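Side-chain contacts in DTDP-4-dehydrorhamnose reductase, rfbD ortholog (PDB 1VL0), which probably reduces dTDP-6-deoxy-L-lyxo-4-hexulose to dTDP-L-rhamnose with a nicotinamide cofactor, and binds NADH: residues Val158-Leu163 against Val198-Val203; Gly192-Thr197 against Arg277-Ser282; Leu263-Leu268 against Thr272-Arg277. All coordinates share one frame; numbering follows the deposited sequence.

In the fold
The three contacts cluster around helix 197-210. Contact 1 packs that helix on strand 155-164, beside the cofactor. Contact 2 sets strand 191-196, the neighbour of 155-164 in the main sheet of the Rossmann-type fold, against the start of helix 279-290. The segments of contacts 1 and 2 alternate along the chain. Contact 3 closes the turn behind helix 266-270 and is nested inside the loop that contact 2 closes. The centres of contacts 1 and 2 lie about 9 Å apart, those of 1 and 3 about 10 Å, and those of 2 and 3 about 12 Å. Arg277 belongs to contacts 2 and 3. Its salt bridge to Asp199 ties the late part of the chain to the helix of contact 1.

Contact 1 of 3, residues Val158-Leu163 against Val198-Val203; sequences VRTAWL and VDLARV. With NAI (1,4-dihydronicotinamide adenine dinucleotide), chain D.
Leu200 of helix 197-210 packs on Val158, Thr160 and Leu163 of strand 155-164, a helix-on-sheet contact in the nucleotide-binding half of this extended short-chain dehydrogenase/reductase fold. From CB, the Leu200 chain runs to CG, which stands anti to the backbone N (chi1 178°). This carries both methyls to the strand. Leu200 CD1 meets Val158 CG1 at 3.6 Å, the two side chains running antiparallel alongside each other. Leu200 CD2 lies 3.7 Å from Thr160 CG2. Leu200 CD2 also touches both methyls of Leu163, with Leu163 CD1 at 3.9 Å; these two leucines are set nearly perpendicular. Leu24, an NADH-binding residue, touches Leu200 from helix 23-32. The hydroxyl of Thr160 is bonded to the carbonyl of Cys218, while its methyl serves the apolar contact.

The same stretch of strand also reaches the cofactor. Thr160 O is 3.2 Å from C5N of the nicotinamide ring. Leu163 CB lies 3.7 Å from C7N of the carboxamide, so Leu163 joins the helix packing to the cofactor site. Leu163 N donates to NAI O7N at 2.9 Å in a nearly straight bond of 174°.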
loop_
_atom_site.group_PDB
_atom_site.type_symbol
_atom_site.label_atom_id
_atom_site.label_comp_id
_atom_site.label_asym_id
_atom_site.label_seq_id
_atom_site.Cartn_x
_atom_site.Cartn_y
_atom_site.Cartn_z
ATOM N N VAL A 158 10.344 -12.362 -0.902
ATOM C CA VAL A 158 11.714 -12.664 -1.317
ATOM C C VAL A 158 11.755 -12.880 -2.839
ATOM O O VAL A 158 11.201 -13.879 -3.344
ATOM C CB VAL A 158 12.278 -13.883 -0.587
ATOM C CG1 VAL A 158 13.765 -14.114 -0.977
ATOM C CG2 VAL A 158 12.146 -13.716 0.979
ATOM N N ARG A 159 12.276 -11.884 -3.559
ATOM C CA ARG A 159 12.367 -11.926 -5.012
ATOM C C ARG A 159 13.609 -12.662 -5.426
ATOM O O ARG A 159 14.704 -12.355 -4.974
ATOM C CB ARG A 159 12.387 -10.517 -5.631
ATOM C CG ARG A 159 11.221 -9.656 -5.251
ATOM C CD ARG A 159 11.141 -8.419 -6.120
ATOM N NE ARG A 159 10.001 -7.566 -5.766
ATOM C CZ ARG A 159 10.025 -6.266 -5.537
ATOM N NH1 ARG A 159 11.146 -5.566 -5.603
ATOM N NH2 ARG A 159 8.880 -5.666 -5.231
ATOM N N THR A 160 13.459 -13.615 -6.328
ATOM C CA THR A 160 14.608 -14.322 -6.832
ATOM C C THR A 160 14.602 -14.399 -8.373
ATOM O O THR A 160 13.729 -13.816 -9.018
ATOM C CB THR A 160 14.754 -15.682 -6.170
ATOM O OG1 THR A 160 16.049 -16.226 -6.516
ATOM C CG2 THR A 160 13.752 -16.687 -6.678
ATOM N N ALA A 161 15.603 -15.071 -8.950
ATOM C CA ALA A 161 15.754 -15.104 -10.409
ATOM C C ALA A 161 16.680 -16.231 -10.819
ATOM O O ALA A 161 17.527 -16.664 -10.022
ATOM C CB ALA A 161 16.344 -13.771 -10.912
ATOM N N TRP A 162 16.508 -16.690 -12.063
ATOM C CA TRP A 162 17.453 -17.613 -12.719
ATOM C C TRP A 162 17.724 -18.771 -11.780
ATOM O O TRP A 162 18.871 -19.123 -11.495
ATOM C CB TRP A 162 18.741 -16.890 -13.053
ATOM C CG TRP A 162 18.626 -15.859 -14.103
ATOM C CD1 TRP A 162 17.525 -15.088 -14.427
ATOM C CD2 TRP A 162 19.676 -15.418 -14.966
ATOM N NE1 TRP A 162 17.840 -14.210 -15.441
ATOM C CE2 TRP A 162 19.140 -14.412 -15.812
ATOM C CE3 TRP A 162 20.996 -15.816 -15.161
ATOM C CZ2 TRP A 162 19.888 -13.801 -16.807
ATOM C CZ3 TRP A 162 21.722 -15.207 -16.110
ATOM C CH2 TRP A 162 21.175 -14.207 -16.941
ATOM N N LEU A 163 16.658 -19.385 -11.307
ATOM C CA LEU A 163 16.764 -20.303 -10.182
ATOM C C LEU A 163 16.951 -21.775 -10.590
ATOM O O LEU A 163 16.215 -22.309 -11.431
ATOM C CB LEU A 163 15.501 -20.195 -9.323
ATOM C CG LEU A 163 15.518 -20.932 -8.008
ATOM C CD1 LEU A 163 16.509 -20.318 -7.060
ATOM C CD2 LEU A 163 14.106 -20.962 -7.410
ATOM N N VAL A 198 19.917 -23.463 -2.776
ATOM C CA VAL A 198 20.587 -23.641 -1.491
ATOM C C VAL A 198 20.725 -22.288 -0.836
ATOM O O VAL A 198 20.494 -22.154 0.347
ATOM C CB VAL A 198 22.004 -24.261 -1.672
ATOM C CG1 VAL A 198 22.826 -24.206 -0.354
ATOM C CG2 VAL A 198 21.865 -25.695 -2.198
ATOM N N ASP A 199 21.179 -21.298 -1.613
ATOM C CA ASP A 199 21.369 -19.933 -1.087
ATOM C C ASP A 199 20.031 -19.234 -0.789
ATOM O O ASP A 199 19.937 -18.478 0.158
ATOM C CB ASP A 199 22.135 -19.098 -2.118
ATOM C CG ASP A 199 23.529 -19.616 -2.323
ATOM O OD1 ASP A 199 23.647 -20.575 -3.123
ATOM O OD2 ASP A 199 24.525 -19.170 -1.664
ATOM N N LEU A 200 19.034 -19.455 -1.659
ATOM C CA LEU A 200 17.729 -18.870 -1.498
ATOM C C LEU A 200 17.083 -19.393 -0.230
ATOM O O LEU A 200 16.548 -18.641 0.559
ATOM C CB LEU A 200 16.843 -19.154 -2.726
ATOM C CG LEU A 200 15.388 -18.609 -2.626
ATOM C CD1 LEU A 200 15.302 -17.101 -2.329
ATOM C CD2 LEU A 200 14.682 -18.980 -3.929
ATOM N N ALA A 201 17.173 -20.692 -0.028
ATOM C CA ALA A 201 16.573 -21.317 1.146
ATOM C C ALA A 201 17.212 -20.887 2.470
ATOM O O ALA A 201 16.540 -20.742 3.474
ATOM C CB ALA A 201 16.651 -22.816 0.989
ATOM N N ARG A 202 18.525 -20.716 2.474
ATOM C CA ARG A 202 19.231 -20.204 3.623
ATOM C C ARG A 202 18.738 -18.821 3.955
ATOM O O ARG A 202 18.579 -18.462 5.107
ATOM C CB ARG A 202 20.748 -20.150 3.364
ATOM C CG ARG A 202 21.461 -21.457 3.473
ATOM C CD ARG A 202 22.912 -21.361 3.071
ATOM N NE ARG A 202 23.609 -22.666 3.001
ATOM C CZ ARG A 202 24.847 -22.827 2.491
ATOM N NH1 ARG A 202 25.541 -21.787 2.003
ATOM N NH2 ARG A 202 25.396 -24.023 2.470
ATOM N N VAL A 203 18.557 -17.984 2.940
ATOM C CA VAL A 203 18.080 -16.636 3.184
ATOM C C VAL A 203 16.639 -16.637 3.738
ATOM O O VAL A 203 16.345 -15.972 4.741
ATOM C CB VAL A 203 18.170 -15.786 1.911
ATOM C CG1 VAL A 203 17.301 -14.541 2.038
ATOM C CG2 VAL A 203 19.657 -15.396 1.691
HETATM P PA NAI D . 8.767 -25.100 -9.321
HETATM O O1A NAI D . 8.096 -24.858 -10.644
HETATM O O2A NAI D . 9.980 -25.994 -9.402
HETATM O O5B NAI D . 7.626 -25.604 -8.312
HETATM C C5B NAI D . 6.450 -24.825 -8.211
HETATM C C4B NAI D . 5.318 -25.628 -7.582
HETATM O O4B NAI D . 4.074 -24.975 -7.829
HETATM C C3B NAI D . 5.117 -27.036 -8.140
HETATM O O3B NAI D . 5.428 -28.007 -7.158
HETATM C C2B NAI D . 3.628 -27.033 -8.516
HETATM O O2B NAI D . 2.984 -28.300 -8.465
HETATM C C1B NAI D . 3.121 -25.977 -7.529
HETATM N N9A NAI D . 1.721 -25.526 -7.639
HETATM C C8A NAI D . 1.100 -25.150 -8.797
HETATM N N7A NAI D . -0.178 -24.833 -8.509
HETATM C C5A NAI D . -0.413 -25.014 -7.189
HETATM C C6A NAI D . -1.557 -24.834 -6.409
HETATM N N6A NAI D . -2.698 -24.432 -6.948
HETATM N N1A NAI D . -1.500 -25.098 -5.060
HETATM C C2A NAI D . -0.300 -25.529 -4.484
HETATM N N3A NAI D . 0.819 -25.736 -5.252
HETATM C C4A NAI D . 0.781 -25.465 -6.604
HETATM O O3 NAI D . 9.105 -23.673 -8.671
HETATM P PN NAI D . 10.564 -23.095 -8.273
HETATM O O1N NAI D . 10.949 -23.532 -6.918
HETATM O O2N NAI D . 11.429 -23.161 -9.473
HETATM O O5D NAI D . 10.121 -21.567 -7.979
HETATM C C5D NAI D . 9.931 -21.160 -6.630
HETATM C C4D NAI D . 9.541 -19.706 -6.597
HETATM O O4D NAI D . 10.548 -18.876 -7.217
HETATM C C3D NAI D . 8.221 -19.437 -7.317
HETATM O O3D NAI D . 7.470 -18.678 -6.412
HETATM C C2D NAI D . 8.591 -18.644 -8.570
HETATM O O2D NAI D . 7.651 -17.687 -9.047
HETATM C C1D NAI D . 9.882 -17.967 -8.095
HETATM N N1N NAI D . 10.811 -17.644 -9.175
HETATM C C2N NAI D . 11.490 -18.668 -9.797
HETATM C C3N NAI D . 12.391 -18.338 -10.807
HETATM C C7N NAI D . 12.889 -19.396 -11.745
HETATM O O7N NAI D . 14.008 -19.084 -12.531
HETATM N N7N NAI D . 12.279 -20.586 -11.816
HETATM C C4N NAI D . 12.590 -16.996 -11.159
HETATM C C5N NAI D . 11.893 -15.970 -10.520
HETATM C C6N NAI D . 10.999 -16.338 -9.521
#

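Contact 2 of 3, residues Gly192-Thr197 against Arg277-Ser282; sequences GTPTST and REWKES
Trp279, two residues after Arg277, lies against Pro194 where the start of helix 279-290 meets strand 191-196. It carries most of the packing. Its CG sits between the backbone N and the carbonyl carbon (chi1 72°), and this turns the indole to the proline. Pro194 CD lies over one indole face, offset toward the rim, and is 4.0 Å from Trp279 CG. Pro194 CG is 3.7 Å from Trp279 CE3. CG of Lys280, the next residue, lies over the centre of the opposite face, so the indole is held between two aliphatic groups. Thr193 CG2 adds a contact of 3.8 Å to Trp279 CB, while the Thr193 hydroxyl bonds to Gly222 O. Trp279 O receives a bond from a water that also donates, weakly, to Pro194 O.

Ser282 comes one turn later. Ser282 CB meets Ser196 CB at 3.9 Å. The Ser282 hydroxyl turns instead to Asp199, which also forms a salt bridge with Arg277. A second water accepts from Ser196 OG at 2.7 Å and donates to Ser282 O at the same distance. Ser196 OG also caps the N-terminus of helix 197-210 at Val198 N.

The side chains of the two segments thus meet through carbon atoms, and two waters bridge the polar atoms. Both waters link the strand to carbonyl oxygens of the helix's first turn, so they supply the polar ties that direct bonds between the segments do not.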
loop_
_atom_site.group_PDB
_atom_site.type_symbol
_atom_site.label_atom_id
_atom_site.label_comp_id
_atom_site.label_asym_id
_atom_site.label_seq_id
_atom_site.Cartn_x
_atom_site.Cartn_y
_atom_site.Cartn_z
ATOM N N GLY A 192 21.728 -11.140 -15.620
ATOM C CA GLY A 192 21.119 -11.380 -14.317
ATOM C C GLY A 192 22.173 -12.127 -13.545
ATOM O O GLY A 192 23.346 -11.977 -13.796
ATOM N N THR A 193 21.741 -12.958 -12.616
ATOM C CA THR A 193 22.633 -13.769 -11.828
ATOM C C THR A 193 21.971 -15.123 -11.553
ATOM O O THR A 193 20.888 -15.139 -10.955
ATOM C CB THR A 193 22.900 -13.152 -10.458
ATOM O OG1 THR A 193 23.155 -11.746 -10.600
ATOM C CG2 THR A 193 24.157 -13.823 -9.838
ATOM N N PRO A 194 22.644 -16.222 -11.946
ATOM C CA PRO A 194 22.189 -17.593 -11.633
ATOM C C PRO A 194 22.098 -17.764 -10.146
ATOM O O PRO A 194 23.004 -17.285 -9.451
ATOM C CB PRO A 194 23.317 -18.461 -12.191
ATOM C CG PRO A 194 23.964 -17.579 -13.299
ATOM C CD PRO A 194 23.899 -16.214 -12.743
ATOM N N THR A 195 21.020 -18.417 -9.648
ATOM C CA THR A 195 20.789 -18.540 -8.238
ATOM C C THR A 195 20.431 -19.935 -7.875
ATOM O O THR A 195 19.583 -20.545 -8.520
ATOM C CB THR A 195 19.672 -17.557 -7.783
ATOM O OG1 THR A 195 20.121 -16.222 -8.049
ATOM C CG2 THR A 195 19.443 -17.604 -6.257
ATOM N N SER A 196 21.160 -20.457 -6.892
ATOM C CA SER A 196 20.942 -21.836 -6.408
ATOM C C SER A 196 19.866 -21.780 -5.367
ATOM O O SER A 196 19.848 -20.859 -4.594
ATOM C CB SER A 196 22.233 -22.421 -5.755
ATOM O OG SER A 196 21.974 -23.739 -5.231
ATOM N N THR A 197 19.022 -22.808 -5.271
ATOM C CA THR A 197 18.041 -22.887 -4.185
ATOM C C THR A 197 18.680 -23.016 -2.819
ATOM O O THR A 197 18.053 -22.767 -1.786
ATOM C CB THR A 197 17.082 -24.083 -4.368
ATOM O OG1 THR A 197 17.832 -25.294 -4.638
ATOM C CG2 THR A 197 16.196 -23.875 -5.568
ATOM N N ARG A 277 26.287 -16.647 -1.987
ATOM C CA ARG A 277 27.624 -16.828 -2.481
ATOM C C ARG A 277 27.711 -16.345 -3.904
ATOM O O ARG A 277 26.706 -16.126 -4.580
ATOM C CB ARG A 277 28.022 -18.311 -2.424
ATOM C CG ARG A 277 28.102 -18.860 -1.031
ATOM C CD ARG A 277 28.157 -20.328 -0.982
ATOM N NE ARG A 277 26.934 -20.911 -1.510
ATOM C CZ ARG A 277 26.701 -22.196 -1.615
ATOM N NH1 ARG A 277 27.614 -23.076 -1.245
ATOM N NH2 ARG A 277 25.538 -22.602 -2.078
ATOM N N GLU A 278 28.938 -16.182 -4.348
ATOM C CA GLU A 278 29.234 -15.866 -5.752
ATOM C C GLU A 278 28.635 -16.972 -6.619
ATOM O O GLU A 278 28.715 -18.156 -6.280
ATOM C CB GLU A 278 30.757 -15.825 -5.959
ATOM C CG GLU A 278 31.473 -14.642 -5.340
ATOM C CD GLU A 278 31.156 -13.336 -6.036
ATOM O OE1 GLU A 278 30.805 -13.346 -7.265
ATOM O OE2 GLU A 278 31.257 -12.299 -5.332
ATOM N N TRP A 279 28.080 -16.578 -7.766
ATOM C CA TRP A 279 27.282 -17.480 -8.536
ATOM C C TRP A 279 28.071 -18.698 -8.992
ATOM O O TRP A 279 27.580 -19.800 -8.968
ATOM C CB TRP A 279 26.622 -16.730 -9.689
ATOM C CG TRP A 279 27.461 -16.286 -10.839
ATOM C CD1 TRP A 279 28.042 -15.059 -11.012
ATOM C CD2 TRP A 279 27.744 -17.032 -12.030
ATOM N NE1 TRP A 279 28.675 -15.000 -12.229
ATOM C CE2 TRP A 279 28.523 -16.197 -12.876
ATOM C CE3 TRP A 279 27.446 -18.332 -12.464
ATOM C CZ2 TRP A 279 28.999 -16.621 -14.125
ATOM C CZ3 TRP A 279 27.884 -18.746 -13.670
ATOM C CH2 TRP A 279 28.661 -17.875 -14.522
ATOM N N LYS A 280 29.333 -18.525 -9.321
ATOM C CA LYS A 280 30.142 -19.670 -9.802
ATOM C C LYS A 280 30.404 -20.712 -8.731
ATOM O O LYS A 280 30.491 -21.903 -9.009
ATOM C CB LYS A 280 31.458 -19.163 -10.369
ATOM C CG LYS A 280 31.278 -18.519 -11.751
ATOM C CD LYS A 280 32.587 -18.068 -12.283
ATOM C CE LYS A 280 32.430 -17.431 -13.662
ATOM N NZ LYS A 280 33.766 -16.968 -14.120
ATOM N N GLU A 281 30.509 -20.262 -7.492
ATOM C CA GLU A 281 30.696 -21.166 -6.362
ATOM C C GLU A 281 29.447 -22.029 -6.097
ATOM O O GLU A 281 29.543 -23.219 -5.853
ATOM C CB GLU A 281 31.048 -20.335 -5.136
ATOM C CG GLU A 281 31.373 -21.116 -3.880
ATOM C CD GLU A 281 31.703 -20.222 -2.668
ATOM O OE1 GLU A 281 31.891 -18.990 -2.843
ATOM O OE2 GLU A 281 31.745 -20.766 -1.534
ATOM N N SER A 282 28.273 -21.391 -6.092
ATOM C CA SER A 282 27.037 -22.058 -5.923
ATOM C C SER A 282 26.812 -23.068 -7.037
ATOM O O SER A 282 26.322 -24.183 -6.818
ATOM C CB SER A 282 25.899 -21.031 -5.901
ATOM O OG SER A 282 25.956 -20.271 -4.718
HETATM O O HOH W 1 24.680 -19.777 -9.065
HETATM O O HOH W 2 24.459 -24.894 -5.013
#

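Contact 3 of 3, residues Leu263-Leu268 against Thr272-Arg277; sequences LRNYML and TGDITR
An Asx turn at Asp274 meets Asn265, just before helix 266-270, where the chain doubles back after this short helix. The Asn265 amide is turned to Asp274 and does not cap the helix. Asn265 ND2 donates to Asp274 OD1 at 3.1 Å, with an N-H...O angle of 150°. The amide comes from above the carboxylate, 47° out of its plane, and the two flat groups are turned about halfway between parallel and perpendicular. Asn265 CB also lies 3.5 Å from Asp274 OD2. Asp274 CG is anti to its backbone N (chi1 -176°), which sets the carboxylate beside the carbonyl carbon and brings OD1 to the backbone two residues on. There Asp274 OD1 takes the Thr276 backbone N at 3.1 Å, closing the Asx turn. Asp274 OD1 also accepts from Thr276 OG1 at 2.7 Å, on the syn side.

Nearer the helix end, Gly273 N donates to Leu268 O at 2.7 Å. The Leu268 side chain lies against the following turn: Leu268 CB is 3.8 Å from Asp274 CA, and Leu268 CD1 is 4.0 Å from Asp274 OD1. Leu268 also touches Phe216 of strand 214-217.

Three donors thus grip one carboxylate oxygen. They hold the Asp274 group at a fixed rotation, and would be expected to stabilise its negative charge. Asn265 ND2 also bonds Thr219 O, so its amide joins the turn to the loop after strand 214-217.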
loop_
_atom_site.group_PDB
_atom_site.type_symbol
_atom_site.label_atom_id
_atom_site.label_comp_id
_atom_site.label_asym_id
_atom_site.label_seq_id
_atom_site.Cartn_x
_atom_site.Cartn_y
_atom_site.Cartn_z
ATOM N N LEU A 263 19.485 -8.192 -9.685
ATOM C CA LEU A 263 18.968 -7.677 -8.460
ATOM C C LEU A 263 20.077 -7.497 -7.457
ATOM O O LEU A 263 20.837 -8.412 -7.205
ATOM C CB LEU A 263 17.954 -8.651 -7.871
ATOM C CG LEU A 263 16.809 -9.036 -8.788
ATOM C CD1 LEU A 263 15.834 -9.961 -7.980
ATOM C CD2 LEU A 263 16.070 -7.846 -9.301
ATOM N N ARG A 264 20.152 -6.330 -6.848
ATOM C CA ARG A 264 21.037 -6.149 -5.734
ATOM C C ARG A 264 20.313 -6.683 -4.490
ATOM O O ARG A 264 19.137 -6.386 -4.281
ATOM C CB ARG A 264 21.345 -4.683 -5.571
ATOM C CG ARG A 264 22.378 -4.387 -4.547
ATOM C CD ARG A 264 22.828 -2.965 -4.542
ATOM N NE ARG A 264 23.731 -2.732 -3.413
ATOM C CZ ARG A 264 24.270 -1.565 -3.078
ATOM N NH1 ARG A 264 24.032 -0.506 -3.793
ATOM N NH2 ARG A 264 25.051 -1.469 -2.011
ATOM N N ASN A 265 21.025 -7.430 -3.657
ATOM C CA ASN A 265 20.508 -7.909 -2.409
ATOM C C ASN A 265 20.726 -6.829 -1.349
ATOM O O ASN A 265 21.353 -7.070 -0.276
ATOM C CB ASN A 265 21.218 -9.201 -1.955
ATOM C CG ASN A 265 20.874 -10.454 -2.775
ATOM O OD1 ASN A 265 20.306 -10.427 -3.866
ATOM N ND2 ASN A 265 21.286 -11.562 -2.255
ATOM N N TYR A 266 20.117 -5.666 -1.578
ATOM C CA TYR A 266 20.359 -4.434 -0.774
ATOM C C TYR A 266 19.804 -4.503 0.641
ATOM O O TYR A 266 20.440 -4.121 1.612
ATOM C CB TYR A 266 19.784 -3.255 -1.521
ATOM C CG TYR A 266 20.316 -1.904 -1.130
ATOM C CD1 TYR A 266 21.628 -1.706 -0.775
ATOM C CD2 TYR A 266 19.464 -0.796 -1.129
ATOM C CE1 TYR A 266 22.088 -0.422 -0.412
ATOM C CE2 TYR A 266 19.884 0.436 -0.777
ATOM C CZ TYR A 266 21.214 0.631 -0.426
ATOM O OH TYR A 266 21.601 1.911 -0.098
HETATM N N MSE A 267 18.627 -5.061 0.784
HETATM C CA MSE A 267 18.034 -5.172 2.135
HETATM C C MSE A 267 18.807 -6.096 3.019
HETATM O O MSE A 267 18.900 -5.878 4.242
HETATM C CB MSE A 267 16.582 -5.637 2.034
HETATM C CG MSE A 267 15.653 -4.532 1.586
HETATM SE SE MSE A 267 15.272 -3.324 3.109
HETATM C CE MSE A 267 14.319 -4.569 4.274
ATOM N N LEU A 268 19.352 -7.158 2.442
ATOM C CA LEU A 268 20.270 -8.012 3.197
ATOM C C LEU A 268 21.534 -7.282 3.622
ATOM O O LEU A 268 21.934 -7.333 4.801
ATOM C CB LEU A 268 20.599 -9.268 2.413
ATOM C CG LEU A 268 19.476 -10.308 2.347
ATOM C CD1 LEU A 268 19.907 -11.459 1.434
ATOM C CD2 LEU A 268 19.084 -10.847 3.729
ATOM N N THR A 272 20.954 -7.759 8.081
ATOM C CA THR A 272 21.718 -8.786 8.767
ATOM C C THR A 272 22.696 -9.533 7.884
ATOM O O THR A 272 23.219 -10.550 8.299
ATOM C CB THR A 272 20.763 -9.795 9.424
ATOM O OG1 THR A 272 19.786 -10.207 8.463
ATOM C CG2 THR A 272 19.945 -9.132 10.550
ATOM N N GLY A 273 22.917 -9.060 6.663
ATOM C CA GLY A 273 24.002 -9.552 5.845
ATOM C C GLY A 273 23.634 -10.396 4.632
ATOM O O GLY A 273 22.814 -11.304 4.709
ATOM N N ASP A 274 24.246 -10.071 3.499
ATOM C CA ASP A 274 24.076 -10.835 2.268
ATOM C C ASP A 274 24.896 -12.133 2.307
ATOM O O ASP A 274 26.047 -12.184 1.882
ATOM C CB ASP A 274 24.454 -10.023 1.040
ATOM C CG ASP A 274 24.178 -10.795 -0.265
ATOM O OD1 ASP A 274 23.533 -11.887 -0.167
ATOM O OD2 ASP A 274 24.514 -10.394 -1.409
ATOM N N ILE A 275 24.281 -13.189 2.813
ATOM C CA ILE A 275 24.932 -14.476 2.933
ATOM C C ILE A 275 24.981 -15.302 1.672
ATOM O O ILE A 275 25.462 -16.402 1.714
ATOM C CB ILE A 275 24.272 -15.283 4.062
ATOM C CG1 ILE A 275 22.777 -15.547 3.790
ATOM C CG2 ILE A 275 24.455 -14.550 5.395
ATOM C CD1 ILE A 275 22.241 -16.721 4.556
ATOM N N THR A 276 24.465 -14.811 0.543
ATOM C CA THR A 276 24.554 -15.580 -0.696
ATOM C C THR A 276 26.000 -15.656 -1.160
ATOM O O THR A 276 26.826 -14.848 -0.789
ATOM C CB THR A 276 23.706 -15.017 -1.846
ATOM O OG1 THR A 276 24.080 -13.654 -2.138
ATOM C CG2 THR A 276 22.259 -14.968 -1.475
ATOM N N ARG A 277 26.287 -16.647 -1.987
ATOM C CA ARG A 277 27.624 -16.828 -2.481
ATOM C C ARG A 277 27.711 -16.345 -3.904
ATOM O O ARG A 277 26.706 -16.126 -4.580
ATOM C CB ARG A 277 28.022 -18.311 -2.424
ATOM C CG ARG A 277 28.102 -18.860 -1.031
ATOM C CD ARG A 277 28.157 -20.328 -0.982
ATOM N NE ARG A 277 26.934 -20.911 -1.510
ATOM C CZ ARG A 277 26.701 -22.196 -1.615
ATOM N NH1 ARG A 277 27.614 -23.076 -1.245
ATOM N NH2 ARG A 277 25.538 -22.602 -2.078
#